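Cyp101j2 (Sphingobium yanoikuyae, PDB 5KYO) is a haem-containing cytochrome P450 monooxygenase associated with hydroxylation of the monoterpene 1,8-cineole. Local coordinates at residues R64-W76 and G82-T94. Sequence-based numbering, arbitrary orientation.
Sequences REIMRQAPHPLMW and GHWVALRSDLAET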
loop_
_atom_site.group_PDB
_atom_site.type_symbol
_atom_site.label_atom_id
_atom_site.label_comp_id
_atom_site.label_asym_id
_atom_site.label_seq_id
_atom_site.Cartn_x
_atom_site.Cartn_y
_atom_site.Cartn_z
ATOM N N ARG A 64 10.630 -14.222 5.544
ATOM C CA ARG A 64 10.624 -15.651 5.279
ATOM C C ARG A 64 11.256 -16.433 6.438
ATOM O O ARG A 64 10.820 -17.541 6.758
ATOM C CB ARG A 64 11.351 -15.953 3.965
ATOM C CG ARG A 64 10.519 -15.658 2.720
ATOM C CD ARG A 64 11.372 -15.685 1.467
ATOM N NE ARG A 64 12.109 -16.937 1.335
ATOM C CZ ARG A 64 11.597 -18.061 0.841
ATOM N NH1 ARG A 64 10.335 -18.097 0.438
ATOM N NH2 ARG A 64 12.347 -19.153 0.752
ATOM N N GLU A 65 12.267 -15.848 7.075
ATOM C CA GLU A 65 12.892 -16.474 8.240
ATOM C C GLU A 65 11.940 -16.493 9.431
ATOM O O GLU A 65 11.903 -17.463 10.190
ATOM C CB GLU A 65 14.191 -15.760 8.618
ATOM C CG GLU A 65 15.438 -16.465 8.104
ATOM C CD GLU A 65 15.561 -17.882 8.641
ATOM O OE1 GLU A 65 15.393 -18.840 7.855
ATOM O OE2 GLU A 65 15.831 -18.040 9.851
ATOM N N ILE A 66 11.171 -15.420 9.589
ATOM C CA ILE A 66 10.145 -15.364 10.630
ATOM C C ILE A 66 9.120 -16.468 10.400
ATOM O O ILE A 66 8.755 -17.191 11.335
ATOM C CB ILE A 66 9.454 -13.995 10.662
ATOM C CG1 ILE A 66 10.435 -12.927 11.146
ATOM C CG2 ILE A 66 8.224 -14.027 11.572
ATOM C CD1 ILE A 66 9.878 -11.519 11.133
ATOM N N MET A 67 8.690 -16.615 9.144
ATOM C CA MET A 67 7.729 -17.646 8.751
ATOM C C MET A 67 8.284 -19.056 8.978
ATOM O O MET A 67 7.553 -19.982 9.359
ATOM C CB MET A 67 7.337 -17.477 7.276
ATOM C CG MET A 67 6.659 -16.158 6.965
ATOM S SD MET A 67 6.476 -15.799 5.204
ATOM C CE MET A 67 5.564 -17.217 4.594
ATOM N N ARG A 68 9.583 -19.208 8.741
ATOM C CA ARG A 68 10.226 -20.515 8.783
ATOM C C ARG A 68 10.479 -20.977 10.219
ATOM O O ARG A 68 10.432 -22.175 10.515
ATOM C CB ARG A 68 11.538 -20.470 7.987
ATOM C CG ARG A 68 12.256 -21.797 7.862
ATOM C CD ARG A 68 13.541 -21.632 7.067
ATOM N N GLN A 69 10.734 -20.029 11.113
ATOM C CA GLN A 69 11.030 -20.356 12.510
ATOM C C GLN A 69 9.772 -20.581 13.361
ATOM O O GLN A 69 9.848 -21.131 14.464
ATOM C CB GLN A 69 11.884 -19.249 13.135
ATOM N N ALA A 70 8.618 -20.172 12.845
ATOM C CA ALA A 70 7.374 -20.232 13.615
ATOM C C ALA A 70 6.771 -21.631 13.707
ATOM O O ALA A 70 6.413 -22.225 12.689
ATOM C CB ALA A 70 6.353 -19.274 13.022
ATOM N N PRO A 71 6.625 -22.142 14.946
ATOM C CA PRO A 71 6.061 -23.458 15.288
ATOM C C PRO A 71 4.629 -23.681 14.799
ATOM O O PRO A 71 4.210 -24.831 14.658
ATOM C CB PRO A 71 6.094 -23.469 16.821
ATOM C CG PRO A 71 7.131 -22.482 17.188
ATOM C CD PRO A 71 7.094 -21.421 16.141
ATOM N N HIS A 72 3.887 -22.601 14.565
ATOM C CA HIS A 72 2.521 -22.695 14.057
ATOM C C HIS A 72 2.252 -21.640 12.985
ATOM O O HIS A 72 2.884 -20.587 12.983
ATOM C CB HIS A 72 1.510 -22.535 15.194
ATOM C CG HIS A 72 1.674 -23.534 16.293
ATOM N ND1 HIS A 72 0.976 -24.721 16.329
ATOM C CD2 HIS A 72 2.458 -23.524 17.398
ATOM C CE1 HIS A 72 1.322 -25.400 17.409
ATOM N NE2 HIS A 72 2.221 -24.696 18.074
ATOM N N PRO A 73 1.314 -21.930 12.069
ATOM C CA PRO A 73 0.843 -20.955 11.079
ATOM C C PRO A 73 0.269 -19.695 11.727
ATOM O O PRO A 73 0.301 -18.619 11.127
ATOM C CB PRO A 73 -0.252 -21.719 10.332
ATOM C CG PRO A 73 0.123 -23.142 10.476
ATOM C CD PRO A 73 0.728 -23.262 11.842
ATOM N N LEU A 74 -0.260 -19.829 12.939
ATOM C CA LEU A 74 -0.820 -18.684 13.640
ATOM C C LEU A 74 -0.086 -18.488 14.947
ATOM O O LEU A 74 -0.213 -19.300 15.858
ATOM C CB LEU A 74 -2.323 -18.872 13.890
ATOM C CG LEU A 74 -3.098 -17.646 14.392
ATOM C CD1 LEU A 74 -3.412 -16.698 13.247
ATOM C CD2 LEU A 74 -4.387 -18.029 15.114
ATOM N N MET A 75 0.687 -17.414 15.039
ATOM C CA MET A 75 1.416 -17.094 16.265
ATOM C C MET A 75 0.827 -15.851 16.927
ATOM O O MET A 75 -0.061 -15.200 16.368
ATOM C CB MET A 75 2.912 -16.881 15.973
ATOM C CG MET A 75 3.623 -18.099 15.397
ATOM S SD MET A 75 3.795 -19.446 16.607
ATOM C CE MET A 75 5.128 -18.794 17.596
ATOM N N TRP A 76 1.337 -15.519 18.113
ATOM C CA TRP A 76 0.833 -14.400 18.902
ATOM C C TRP A 76 2.002 -13.624 19.492
ATOM O O TRP A 76 2.960 -14.217 19.993
ATOM C CB TRP A 76 -0.096 -14.901 20.014
ATOM C CG TRP A 76 -0.746 -13.827 20.835
ATOM C CD1 TRP A 76 -1.990 -13.289 20.645
ATOM C CD2 TRP A 76 -0.202 -13.175 21.992
ATOM N NE1 TRP A 76 -2.242 -12.336 21.598
ATOM C CE2 TRP A 76 -1.162 -12.246 22.437
ATOM C CE3 TRP A 76 1.008 -13.280 22.686
ATOM C CZ2 TRP A 76 -0.952 -11.426 23.543
ATOM C CZ3 TRP A 76 1.218 -12.464 23.785
ATOM C CH2 TRP A 76 0.238 -11.554 24.211
ATOM N N GLY A 82 -0.879 -6.727 21.786
ATOM C CA GLY A 82 -1.001 -8.175 21.756
ATOM C C GLY A 82 -1.903 -8.610 20.615
ATOM O O GLY A 82 -3.074 -8.222 20.568
ATOM N N HIS A 83 -1.374 -9.401 19.685
ATOM C CA HIS A 83 -2.187 -9.801 18.540
ATOM C C HIS A 83 -1.664 -11.032 17.820
ATOM O O HIS A 83 -0.475 -11.335 17.866
ATOM C CB HIS A 83 -2.323 -8.631 17.546
ATOM C CG HIS A 83 -1.034 -8.211 16.911
ATOM N ND1 HIS A 83 -0.578 -8.755 15.730
ATOM C CD2 HIS A 83 -0.110 -7.289 17.281
ATOM C CE1 HIS A 83 0.569 -8.188 15.396
ATOM N NE2 HIS A 83 0.875 -7.296 16.322
ATOM N N TRP A 84 -2.576 -11.747 17.170
ATOM C CA TRP A 84 -2.210 -12.917 16.389
ATOM C C TRP A 84 -1.667 -12.511 15.023
ATOM O O TRP A 84 -2.017 -11.452 14.491
ATOM C CB TRP A 84 -3.404 -13.855 16.200
ATOM C CG TRP A 84 -4.116 -14.241 17.452
ATOM C CD1 TRP A 84 -5.204 -13.617 18.006
ATOM C CD2 TRP A 84 -3.822 -15.360 18.296
ATOM N NE1 TRP A 84 -5.594 -14.276 19.146
ATOM C CE2 TRP A 84 -4.765 -15.351 19.346
ATOM C CE3 TRP A 84 -2.853 -16.372 18.265
ATOM C CZ2 TRP A 84 -4.759 -16.310 20.366
ATOM C CZ3 TRP A 84 -2.848 -17.325 19.279
ATOM C CH2 TRP A 84 -3.796 -17.286 20.313
ATOM N N VAL A 85 -0.817 -13.365 14.457
ATOM C CA VAL A 85 -0.257 -13.122 13.131
ATOM C C VAL A 85 -0.361 -14.375 12.258
ATOM O O VAL A 85 0.146 -15.445 12.619
ATOM C CB VAL A 85 1.225 -12.675 13.195
ATOM C CG1 VAL A 85 1.717 -12.271 11.797
ATOM C CG2 VAL A 85 1.426 -11.529 14.176
ATOM N N ALA A 86 -1.030 -14.242 11.117
ATOM C CA ALA A 86 -1.097 -15.332 10.148
ATOM C C ALA A 86 0.212 -15.388 9.364
ATOM O O ALA A 86 0.606 -14.403 8.712
ATOM C CB ALA A 86 -2.268 -15.162 9.217
ATOM N N LEU A 87 0.881 -16.539 9.444
ATOM C CA LEU A 87 2.225 -16.691 8.887
ATOM C C LEU A 87 2.322 -17.679 7.724
ATOM O O LEU A 87 3.427 -18.053 7.303
ATOM C CB LEU A 87 3.190 -17.108 9.996
ATOM C CG LEU A 87 3.434 -15.992 11.020
ATOM C CD1 LEU A 87 4.341 -16.453 12.126
ATOM C CD2 LEU A 87 4.025 -14.763 10.341
ATOM N N ARG A 88 1.180 -18.112 7.210
ATOM C CA ARG A 88 1.149 -18.930 5.996
ATOM C C ARG A 88 0.217 -18.303 4.963
ATOM O O ARG A 88 -0.674 -17.519 5.314
ATOM C CB ARG A 88 0.709 -20.363 6.301
ATOM C CG ARG A 88 1.622 -21.121 7.250
ATOM C CD ARG A 88 2.967 -21.451 6.620
ATOM N NE ARG A 88 3.811 -22.220 7.535
ATOM C CZ ARG A 88 4.584 -21.684 8.474
ATOM N NH1 ARG A 88 4.638 -20.366 8.629
ATOM N NH2 ARG A 88 5.313 -22.465 9.258
ATOM N N SER A 89 0.410 -18.660 3.695
ATOM C CA SER A 89 -0.308 -17.999 2.600
ATOM C C SER A 89 -1.823 -18.193 2.673
ATOM O O SER A 89 -2.585 -17.225 2.752
ATOM C CB SER A 89 0.204 -18.499 1.248
ATOM O OG SER A 89 -0.616 -18.026 0.189
ATOM N N ASP A 90 -2.256 -19.450 2.643
ATOM C CA ASP A 90 -3.682 -19.758 2.609
ATOM C C ASP A 90 -4.401 -19.153 3.812
ATOM O O ASP A 90 -5.511 -18.642 3.697
ATOM C CB ASP A 90 -3.898 -21.272 2.555
ATOM C CG ASP A 90 -3.437 -21.876 1.244
ATOM O OD1 ASP A 90 -4.148 -21.713 0.231
ATOM O OD2 ASP A 90 -2.360 -22.507 1.222
ATOM N N LEU A 91 -3.741 -19.204 4.961
ATOM C CA LEU A 91 -4.261 -18.625 6.190
ATOM C C LEU A 91 -4.457 -17.108 6.079
ATOM O O LEU A 91 -5.537 -16.580 6.358
ATOM C CB LEU A 91 -3.315 -18.947 7.337
ATOM C CG LEU A 91 -3.881 -18.609 8.712
ATOM C CD1 LEU A 91 -5.158 -19.396 8.971
ATOM C CD2 LEU A 91 -2.845 -18.869 9.780
ATOM N N ALA A 92 -3.395 -16.418 5.674
ATOM C CA ALA A 92 -3.427 -14.968 5.468
ATOM C C ALA A 92 -4.577 -14.531 4.561
ATOM O O ALA A 92 -5.303 -13.578 4.869
ATOM C CB ALA A 92 -2.088 -14.504 4.895
ATOM N N GLU A 93 -4.761 -15.236 3.450
ATOM C CA GLU A 93 -5.812 -14.879 2.495
ATOM C C GLU A 93 -7.203 -15.125 3.054
ATOM O O GLU A 93 -8.159 -14.427 2.689
ATOM C CB GLU A 93 -5.649 -15.643 1.183
ATOM C CG GLU A 93 -4.426 -15.214 0.371
ATOM C CD GLU A 93 -4.421 -15.788 -1.034
ATOM O OE1 GLU A 93 -4.970 -16.894 -1.233
ATOM O OE2 GLU A 93 -3.880 -15.126 -1.945
ATOM N N THR A 94 -7.312 -16.126 3.922
ATOM C CA THR A 94 -8.565 -16.419 4.616
ATOM C C THR A 94 -8.942 -15.296 5.579
ATOM O O THR A 94 -10.056 -14.799 5.536
ATOM C CB THR A 94 -8.485 -17.754 5.399
ATOM O OG1 THR A 94 -8.472 -18.853 4.477
ATOM C CG2 THR A 94 -9.679 -17.901 6.337
#
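Strands 74-77 and 83-86 pair here as an antiparallel β hairpin, with helices 59-69 and 89-97 leading in and out. Met75 and Val85 form its hydrogen-bonded pair: Val85 N gives to Met75 O at 2.8 Å and Met75 N to Val85 O at 3.2 Å. Beyond the strand end, Leu87 N reaches Pro73 O at 2.7 Å. On one face of the sheet Trp76 and Trp84 make a T-shaped stack, planes at 71°. With CG anti to the backbone N (chi1 -176°), the Trp76 indole sets CD1 3.6 Å above the centre of the Trp84 ring, whose NE1 is bonded to Asp338. Leu74 CD2 meets Trp84 CE3 at 3.9 Å, and its CD1 packs on Leu91 of helix 89-97. On the face of Met75 and Val85, Leu87 CD1 touches both Ala70 CB (3.6 Å) and Met75 CG (3.7 Å). Arg88, the N-cap of helix 89-97, bends at chi2 (-70°) to bring NH1 back to Leu87 O at 2.9 Å, in the guanidinium plane; a weak bond from NH1 also reaches Met67 O in helix 59-69. Strand 83-86 pairs in parallel with 339-343, leaving 74-77 outermost: the edge hairpin of the mixed β1 sheet characteristic of the P450 fold.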